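Local coordinates for protein alpha,alpha-trehalose-phosphate synthase (UDP-forming) (Burkholderia multivorans, PDB 5UOF) that belongs to glycosyltransferase family 20 and has the two-domain GT-B architecture, at residues N91-P96 and A105-Q110. Numbering follows the deposited sequence.
With EDO (1,2-ethanediol), chain J.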
# COMPACT_ATOMS: atom_id res chain seq x y z
N ASN A 91 15.87 6.89 -2.25
CA ASN A 91 14.84 7.54 -3.04
C ASN A 91 14.21 6.63 -4.08
O ASN A 91 13.06 6.87 -4.48
CB ASN A 91 15.42 8.79 -3.71
CG ASN A 91 15.60 9.95 -2.71
OD1 ASN A 91 14.76 10.17 -1.83
ND2 ASN A 91 16.70 10.68 -2.85
N ALA A 92 14.91 5.58 -4.51
CA ALA A 92 14.32 4.65 -5.47
C ALA A 92 13.46 3.58 -4.82
O ALA A 92 12.60 3.03 -5.50
CB ALA A 92 15.42 3.97 -6.30
N THR A 93 13.68 3.28 -3.54
CA THR A 93 12.96 2.19 -2.88
C THR A 93 12.25 2.66 -1.62
O THR A 93 11.04 2.50 -1.51
CB THR A 93 13.91 1.02 -2.54
OG1 THR A 93 14.61 0.60 -3.71
CG2 THR A 93 13.12 -0.16 -1.99
N LEU A 94 12.98 3.23 -0.66
CA LEU A 94 12.39 3.60 0.62
C LEU A 94 11.31 4.66 0.45
O LEU A 94 10.15 4.47 0.85
CB LEU A 94 13.46 4.13 1.58
CG LEU A 94 14.36 3.10 2.25
CD1 LEU A 94 15.20 3.78 3.32
CD2 LEU A 94 13.50 1.99 2.83
N TRP A 95 11.68 5.79 -0.15
CA TRP A 95 10.73 6.88 -0.28
C TRP A 95 9.43 6.46 -0.96
O TRP A 95 8.36 6.72 -0.39
CB TRP A 95 11.37 8.07 -1.02
CG TRP A 95 10.49 9.28 -1.01
CD1 TRP A 95 10.51 10.30 -0.11
CD2 TRP A 95 9.44 9.58 -1.94
NE1 TRP A 95 9.53 11.23 -0.42
CE2 TRP A 95 8.87 10.81 -1.54
CE3 TRP A 95 8.93 8.93 -3.07
CZ2 TRP A 95 7.81 11.40 -2.23
CZ3 TRP A 95 7.88 9.52 -3.76
CH2 TRP A 95 7.34 10.74 -3.33
N PRO A 96 9.42 5.80 -2.13
CA PRO A 96 8.11 5.47 -2.71
C PRO A 96 7.31 4.48 -1.88
O PRO A 96 6.09 4.65 -1.76
CB PRO A 96 8.47 4.91 -4.10
CG PRO A 96 9.91 4.49 -4.00
CD PRO A 96 10.52 5.50 -3.07
N ALA A 105 8.49 1.72 -6.75
CA ALA A 105 9.74 1.29 -6.13
C ALA A 105 10.55 0.44 -7.10
O ALA A 105 9.99 -0.34 -7.89
CB ALA A 105 9.44 0.49 -4.86
N ARG A 106 11.87 0.61 -7.04
CA ARG A 106 12.82 -0.14 -7.88
C ARG A 106 13.96 -0.60 -6.98
O ARG A 106 14.98 0.09 -6.87
CB ARG A 106 13.33 0.71 -9.04
CG ARG A 106 12.24 1.28 -9.95
CD ARG A 106 11.50 0.18 -10.73
NE ARG A 106 10.55 0.74 -11.70
CZ ARG A 106 9.24 0.88 -11.49
NH1 ARG A 106 8.69 0.49 -10.35
NH2 ARG A 106 8.48 1.40 -12.44
N PHE A 107 13.82 -1.77 -6.38
CA PHE A 107 14.88 -2.29 -5.51
C PHE A 107 16.07 -2.83 -6.30
O PHE A 107 15.92 -3.56 -7.28
CB PHE A 107 14.34 -3.38 -4.59
CG PHE A 107 15.42 -4.01 -3.76
CD1 PHE A 107 15.94 -3.33 -2.66
CD2 PHE A 107 15.94 -5.25 -4.09
CE1 PHE A 107 16.97 -3.89 -1.89
CE2 PHE A 107 16.96 -5.81 -3.33
CZ PHE A 107 17.47 -5.14 -2.22
N ASP A 108 17.27 -2.50 -5.83
CA ASP A 108 18.50 -2.99 -6.45
C ASP A 108 19.50 -3.33 -5.36
O ASP A 108 19.81 -2.49 -4.52
CB ASP A 108 19.08 -1.96 -7.42
CG ASP A 108 20.41 -2.41 -8.02
OD1 ASP A 108 20.41 -3.18 -9.00
OD2 ASP A 108 21.44 -2.01 -7.48
N ARG A 109 20.01 -4.57 -5.39
CA ARG A 109 20.90 -5.01 -4.31
C ARG A 109 22.12 -4.11 -4.18
O ARG A 109 22.54 -3.80 -3.06
CB ARG A 109 21.34 -6.46 -4.55
CG ARG A 109 20.27 -7.48 -4.21
CD ARG A 109 20.77 -8.93 -4.39
NE ARG A 109 19.66 -9.84 -4.14
CZ ARG A 109 19.72 -11.16 -4.24
NH1 ARG A 109 20.85 -11.73 -4.61
NH2 ARG A 109 18.64 -11.89 -4.00
N GLN A 110 22.72 -3.71 -5.30
CA GLN A 110 23.94 -2.93 -5.19
C GLN A 110 23.66 -1.54 -4.65
O GLN A 110 24.47 -1.00 -3.89
CB GLN A 110 24.66 -2.85 -6.54
CG GLN A 110 25.03 -4.21 -7.13
CD GLN A 110 25.57 -5.18 -6.10
OE1 GLN A 110 26.49 -4.86 -5.34
NE2 GLN A 110 25.00 -6.38 -6.06
C1 EDO J . 12.27 12.11 -3.46
O1 EDO J . 12.74 11.00 -4.23
C2 EDO J . 10.86 12.45 -3.91
O2 EDO J . 10.85 12.67 -5.33
O HOH W 1 17.07 0.39 -4.84
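The loop between helix 89-98 and helix 109-127 folds back here, Ala105 to Phe107 running beside the first helix before the chain leads away. Pro96 has no N-H, so Ala92 O cannot take the usual helical bond from four residues on; Arg106 N of the loop meets it instead. This one main-chain hydrogen bond, 3.0 Å from Arg106 N to Ala92 O, is nearly straight (161° at the hydrogen), its donor tilted 33° from the carbonyl plane. Ala105 CA adds a CH···O contact to Ala92 O at 3.4 Å. The pyrrolidine ring of Pro96 packs alongside, its CG 4.1 Å from Ala105 CB. Thr93 has OG1 anti to its carbonyl carbon (chi1 -54°), which brings the hydroxyl to the loop backbone, 3.4 Å from Phe107 CA. There OG1 donates to a water 2.7 Å away, which donates to Arg106 O and weakly accepts from Asp108 N. Arg106 NH1 sits above the carbonyl plane of Ala105, 2.9 Å from Ala105 O, and also hydrogen-bonds Asp103 O. Arg109 forms salt bridges with Asp415 and Asp421 of the second subunit. Within the GT-B fold, this is a loop joining two consecutive helices, docked on a proline-kinked helix and closed by the Asp108 N-cap, which holds Glu111 N.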